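Local coordinates for protein alpha-1,4-endofucoidanase (Mariniflexile fucanivorans, PDB 6DLH) that hydrolyses internal alpha-1,4 linkages of the algal polysaccharide fucoidan, as a family 107 glycoside hydrolase with a retaining mechanism, at residues L83-P88 with I146-Y151; W223-A228 with A265-N270. All blocks are in the same frame, centred on the assembly; numbering follows the deposited sequence.

Interactions 1 and 2 belong to one parallel sheet of the probable catalytic domain, in a chain that also holds Ig-like domains, and their centres lie about 9 Å apart. Strands 143-149 and 222-226 are neighbours, joined where Ile-146 O meets Cys-224 N at 2.8 Å, so the two contacts cover four successive strands. Val-148 CB packs on Phe-225 CD1 at 3.6 Å. At the C-terminal strand ends, where (beta/alpha)-barrel glycosidases carry their active sites, Tyr-147 OH of interaction 1 and Asp-226 OD2 of interaction 2 lie 2.7 Å apart, probably hydrogen-bonded. Each of these side chains has a bound ethanediol about 4 Å away, probably from the crystallisation liquor but consistent with a pocket.

Interaction 1: L83-P88 with I146-Y151; sequences LPLTSP and IYVNSY
With CG anti to the backbone N (chi1 174°), the Tyr-147 ring runs forward along its strand to Pro-88, while Thr-86, held off a staggered position at chi1 94°, turns OG1 to the backbone N-H of Asn-149. The setting is a parallel pair of neighbouring strands in what is probably a (beta/alpha)-barrel catalytic domain, as in the related GH29 fucosidases. Tyr-147 N donates to Leu-83 O, and Tyr-147 O receives Leu-85 N at 2.8 Å together with a weaker bond from Thr-86 N. Pro-84 sits between these bonds, where its missing N-H costs this pairing nothing.

Beyond the end of strand 80-84 a side chain takes over from the backbone: Asn-149 N donates to Thr-86 OG1 at 3.0 Å, almost straight at 172°, and the hydroxyl in turn donates a hydrogen bond to Ser-87 O. A valine at this place would keep the bulk but would probably leave the buried backbone N-H of Asn-149 without its acceptor and the Ser-87 carbonyl without this donor.

Branched aliphatic residues suit the apolar side, where Leu-85 and Ile-146 also meet Trp-223. Leu-85 CB rests on Ile-146 CG2 at 3.6 Å, and the leucine runs beside Val-148 in the same direction. On the other side Thr-86 O reaches the edge of the tyrosine ring, 3.2 Å from CD1, and Pro-88 CB touches the phenol oxygen. That oxygen has its main polar partner in Asp-226 and takes a weak bond from Asn-149 ND2. The other end of the same side-chain amide closes an Asx turn, Asn-149 OD1 accepting from Tyr-151 N at 3.1 Å.

Interaction 2: W223-A228 with A265-N270; sequences WCFDSA and AAIAFN
Asn-270, Trp-223 and Phe-225 carry this contact between two parallel strands whose axes run 12° apart, part of a probable (beta/alpha)-barrel. At the C-terminal end Asn-270 extends beside Asp-226, its amide only 15° from the carboxylate plane, and ND2 donates to Asp-226 OD1 at 2.7 Å in a nearly straight bond. An asparagine suits this place because its side-chain amide offers an acceptor as well as a donor: OD1 takes the backbone N of Ser-272. Its backbone N, bonded to Phe-225 O, adds the last rung of the strand pairing.

Phe-225 lies alongside Phe-269, the planes 21° apart but so offset that little of one ring lies over the other. Its CD2 rests over the face of the Phe-269 ring, 3.7 Å from CE2, and its edge at CE2 meets Ile-267 CG2. Trp-223 fills the opposite end of the pair: the pyrrole carbon CD1 touches Ile-267 CD1 at 3.9 Å and comes edge-on to Ala-265 CB, a methyl small enough to fit beside the indole.

These large apolar groups share one face of the sheet, packed against helices 198-216 and 249-259, where Phe-254 and Tyr-251 meet Phe-225 and Phe-269 edge-to-face; strand 143-149 flanks strand 222-226 on its other edge.

Interaction 1: L83-P88 with I146-Y151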
loop_
_atom_site.group_PDB
_atom_site.type_symbol
_atom_site.label_atom_id
_atom_site.label_comp_id
_atom_site.label_asym_id
_atom_site.label_seq_id
_atom_site.Cartn_x
_atom_site.Cartn_y
_atom_site.Cartn_z
ATOM N N LEU A 83 -2.542 -3.391 6.555
ATOM C CA LEU A 83 -2.041 -2.457 5.560
ATOM C C LEU A 83 -1.155 -1.424 6.250
ATOM O O LEU A 83 -1.367 -1.098 7.416
ATOM C CB LEU A 83 -3.221 -1.733 4.905
ATOM C CG LEU A 83 -4.258 -2.608 4.209
ATOM C CD1 LEU A 83 -5.516 -1.790 3.926
ATOM C CD2 LEU A 83 -3.689 -3.199 2.924
ATOM N N PRO A 84 -0.155 -0.842 5.560
ATOM C CA PRO A 84 0.571 0.293 6.127
ATOM C C PRO A 84 -0.351 1.507 6.095
ATOM O O PRO A 84 -1.198 1.606 5.205
ATOM C CB PRO A 84 1.708 0.505 5.122
ATOM C CG PRO A 84 1.152 -0.028 3.816
ATOM C CD PRO A 84 0.309 -1.218 4.216
ATOM N N LEU A 85 -0.227 2.373 7.114
ATOM C CA LEU A 85 -0.411 3.804 6.913
ATOM C C LEU A 85 0.976 4.418 6.744
ATOM O O LEU A 85 1.180 5.225 5.842
ATOM C CB LEU A 85 -1.175 4.452 8.071
ATOM C CG LEU A 85 -1.133 5.985 8.119
ATOM C CD1 LEU A 85 -1.573 6.612 6.796
ATOM C CD2 LEU A 85 -1.989 6.528 9.258
ATOM N N THR A 86 1.918 4.000 7.607
ATOM C CA THR A 86 3.332 4.304 7.434
ATOM C C THR A 86 4.100 3.003 7.252
ATOM O O THR A 86 3.575 1.931 7.541
ATOM C CB THR A 86 3.922 5.076 8.625
ATOM O OG1 THR A 86 4.513 4.162 9.552
ATOM C CG2 THR A 86 2.916 5.971 9.320
ATOM N N SER A 87 5.344 3.121 6.779
ATOM C CA SER A 87 6.266 2.002 6.701
ATOM C C SER A 87 7.079 1.915 7.993
ATOM O O SER A 87 7.020 2.819 8.822
ATOM C CB SER A 87 7.121 2.112 5.473
ATOM O OG SER A 87 6.311 2.114 4.300
ATOM N N PRO A 88 7.773 0.788 8.277
ATOM C CA PRO A 88 8.574 0.679 9.503
ATOM C C PRO A 88 9.893 1.457 9.538
ATOM O O PRO A 88 10.351 1.968 8.524
ATOM C CB PRO A 88 8.881 -0.827 9.606
ATOM C CG PRO A 88 8.736 -1.361 8.198
ATOM C CD PRO A 88 7.730 -0.463 7.507
ATOM N N ILE A 146 -4.392 -1.538 10.609
ATOM C CA ILE A 146 -3.540 -0.523 10.014
ATOM C C ILE A 146 -2.256 -0.396 10.822
ATOM O O ILE A 146 -2.305 -0.232 12.042
ATOM C CB ILE A 146 -4.287 0.823 9.878
ATOM C CG1 ILE A 146 -5.549 0.699 9.012
ATOM C CG2 ILE A 146 -3.347 1.911 9.370
ATOM C CD1 ILE A 146 -5.287 0.438 7.542
ATOM N N TYR A 147 -1.121 -0.463 10.115
ATOM C CA TYR A 147 0.192 -0.375 10.727
ATOM C C TYR A 147 0.690 1.067 10.710
ATOM O O TYR A 147 0.697 1.713 9.664
ATOM C CB TYR A 147 1.202 -1.248 9.982
ATOM C CG TYR A 147 2.618 -1.084 10.474
ATOM C CD1 TYR A 147 3.412 -0.022 10.057
ATOM C CD2 TYR A 147 3.166 -1.991 11.370
ATOM C CE1 TYR A 147 4.708 0.139 10.520
ATOM C CE2 TYR A 147 4.464 -1.854 11.832
ATOM C CZ TYR A 147 5.237 -0.786 11.405
ATOM O OH TYR A 147 6.515 -0.666 11.871
ATOM N N VAL A 148 1.142 1.537 11.880
ATOM C CA VAL A 148 1.762 2.844 12.033
ATOM C C VAL A 148 3.012 2.670 12.885
ATOM O O VAL A 148 2.949 2.101 13.968
ATOM C CB VAL A 148 0.801 3.873 12.664
ATOM C CG1 VAL A 148 1.532 5.153 13.054
ATOM C CG2 VAL A 148 -0.382 4.191 11.755
ATOM N N ASN A 149 4.152 3.131 12.368
ATOM C CA ASN A 149 5.350 3.157 13.182
ATOM C C ASN A 149 5.274 4.390 14.076
ATOM O O ASN A 149 4.935 5.477 13.611
ATOM C CB ASN A 149 6.624 3.069 12.345
ATOM C CG ASN A 149 7.856 2.919 13.208
ATOM O OD1 ASN A 149 8.351 3.904 13.755
ATOM N ND2 ASN A 149 8.345 1.697 13.351
ATOM N N SER A 150 5.575 4.194 15.363
ATOM C CA SER A 150 5.324 5.187 16.395
ATOM C C SER A 150 6.195 6.428 16.207
ATOM O O SER A 150 5.789 7.514 16.610
ATOM C CB SER A 150 5.494 4.590 17.770
ATOM O OG SER A 150 4.430 3.692 18.066
ATOM N N TYR A 151 7.374 6.254 15.592
ATOM C CA TYR A 151 8.327 7.327 15.348
ATOM C C TYR A 151 7.796 8.285 14.284
ATOM O O TYR A 151 8.254 9.421 14.205
ATOM C CB TYR A 151 9.688 6.782 14.902
ATOM C CG TYR A 151 10.624 6.398 16.021
ATOM C CD1 TYR A 151 11.460 7.333 16.618
ATOM C CD2 TYR A 151 10.677 5.094 16.487
ATOM C CE1 TYR A 151 12.317 6.981 17.653
ATOM C CE2 TYR A 151 11.531 4.726 17.517
ATOM C CZ TYR A 151 12.353 5.672 18.107
ATOM O OH TYR A 151 13.192 5.300 19.121
#

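Interaction 2: W223-A228 with A265-N270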
loop_
_atom_site.group_PDB
_atom_site.type_symbol
_atom_site.label_atom_id
_atom_site.label_comp_id
_atom_site.label_asym_id
_atom_site.label_seq_id
_atom_site.Cartn_x
_atom_site.Cartn_y
_atom_site.Cartn_z
ATOM N N TRP A 223 -5.757 -0.730 14.696
ATOM C CA TRP A 223 -4.490 -0.038 14.522
ATOM C C TRP A 223 -3.419 -0.750 15.348
ATOM O O TRP A 223 -3.626 -1.017 16.527
ATOM C CB TRP A 223 -4.605 1.415 15.007
ATOM C CG TRP A 223 -5.594 2.289 14.298
ATOM C CD1 TRP A 223 -6.936 2.365 14.525
ATOM C CD2 TRP A 223 -5.298 3.264 13.283
ATOM N NE1 TRP A 223 -7.497 3.307 13.707
ATOM C CE2 TRP A 223 -6.518 3.876 12.934
ATOM C CE3 TRP A 223 -4.127 3.675 12.634
ATOM C CZ2 TRP A 223 -6.601 4.867 11.958
ATOM C CZ3 TRP A 223 -4.207 4.653 11.666
ATOM C CH2 TRP A 223 -5.431 5.237 11.334
ATOM N N CYS A 224 -2.253 -1.019 14.757
ATOM C CA CYS A 224 -1.155 -1.517 15.569
ATOM C C CYS A 224 0.032 -0.568 15.440
ATOM O O CYS A 224 0.472 -0.291 14.326
ATOM C CB CYS A 224 -0.781 -2.957 15.221
ATOM S SG CYS A 224 -0.223 -3.194 13.512
ATOM N N PHE A 225 0.533 -0.088 16.592
ATOM C CA PHE A 225 1.591 0.910 16.639
ATOM C C PHE A 225 2.908 0.259 17.046
ATOM O O PHE A 225 3.069 -0.175 18.183
ATOM C CB PHE A 225 1.223 2.045 17.604
ATOM C CG PHE A 225 0.027 2.856 17.173
ATOM C CD1 PHE A 225 0.159 3.866 16.228
ATOM C CD2 PHE A 225 -1.232 2.603 17.700
ATOM C CE1 PHE A 225 -0.944 4.604 15.816
ATOM C CE2 PHE A 225 -2.335 3.335 17.283
ATOM C CZ PHE A 225 -2.188 4.334 16.344
ATOM N N ASP A 226 3.853 0.237 16.106
ATOM C CA ASP A 226 5.150 -0.389 16.284
ATOM C C ASP A 226 6.099 0.596 16.964
ATOM O O ASP A 226 5.848 1.800 16.954
ATOM C CB ASP A 226 5.701 -0.816 14.921
ATOM C CG ASP A 226 6.766 -1.898 14.964
ATOM O OD1 ASP A 226 7.037 -2.421 16.065
ATOM O OD2 ASP A 226 7.308 -2.217 13.880
ATOM N N SER A 227 7.184 0.068 17.551
ATOM C CA SER A 227 8.270 0.865 18.103
ATOM C C SER A 227 7.767 1.815 19.187
ATOM O O SER A 227 8.374 2.856 19.419
ATOM C CB SER A 227 8.995 1.617 17.016
ATOM O OG SER A 227 9.641 0.717 16.133
ATOM N N ALA A 228 6.672 1.425 19.851
ATOM C CA ALA A 228 5.946 2.258 20.798
ATOM C C ALA A 228 6.756 2.486 22.077
ATOM O O ALA A 228 6.828 3.609 22.558
ATOM C CB ALA A 228 4.591 1.653 21.077
ATOM N N ALA A 265 -12.631 0.882 16.968
ATOM C CA ALA A 265 -11.326 0.488 16.468
ATOM C C ALA A 265 -10.493 -0.094 17.612
ATOM O O ALA A 265 -10.382 0.519 18.672
ATOM C CB ALA A 265 -10.651 1.667 15.809
ATOM N N ALA A 266 -9.925 -1.288 17.384
ATOM C CA ALA A 266 -9.075 -1.967 18.356
ATOM C C ALA A 266 -7.634 -1.486 18.206
ATOM O O ALA A 266 -7.138 -1.359 17.085
ATOM C CB ALA A 266 -9.188 -3.459 18.168
ATOM N N ILE A 267 -6.969 -1.227 19.342
ATOM C CA ILE A 267 -5.656 -0.584 19.355
ATOM C C ILE A 267 -4.642 -1.534 19.986
ATOM O O ILE A 267 -4.960 -2.215 20.963
ATOM C CB ILE A 267 -5.680 0.764 20.123
ATOM C CG1 ILE A 267 -6.925 1.619 19.835
ATOM C CG2 ILE A 267 -4.385 1.545 19.928
ATOM C CD1 ILE A 267 -7.151 1.955 18.372
ATOM N N ALA A 268 -3.419 -1.540 19.436
ATOM C CA ALA A 268 -2.321 -2.304 20.007
ATOM C C ALA A 268 -1.021 -1.525 19.849
ATOM O O ALA A 268 -0.767 -0.977 18.784
ATOM C CB ALA A 268 -2.220 -3.665 19.353
ATOM N N PHE A 269 -0.198 -1.527 20.909
ATOM C CA PHE A 269 1.106 -0.884 20.914
ATOM C C PHE A 269 2.196 -1.938 21.087
ATOM O O PHE A 269 2.065 -2.832 21.915
ATOM C CB PHE A 269 1.185 0.130 22.061
ATOM C CG PHE A 269 0.212 1.276 21.945
ATOM C CD1 PHE A 269 -1.072 1.174 22.460
ATOM C CD2 PHE A 269 0.580 2.453 21.307
ATOM C CE1 PHE A 269 -1.963 2.228 22.348
ATOM C CE2 PHE A 269 -0.314 3.508 21.195
ATOM C CZ PHE A 269 -1.584 3.390 21.713
ATOM N N ASN A 270 3.274 -1.823 20.306
ATOM C CA ASN A 270 4.408 -2.717 20.463
ATOM C C ASN A 270 5.300 -2.220 21.600
ATOM O O ASN A 270 6.119 -1.321 21.399
ATOM C CB ASN A 270 5.231 -2.849 19.183
ATOM C CG ASN A 270 6.334 -3.879 19.308
ATOM O OD1 ASN A 270 6.449 -4.558 20.330
ATOM N ND2 ASN A 270 7.150 -4.010 18.276
#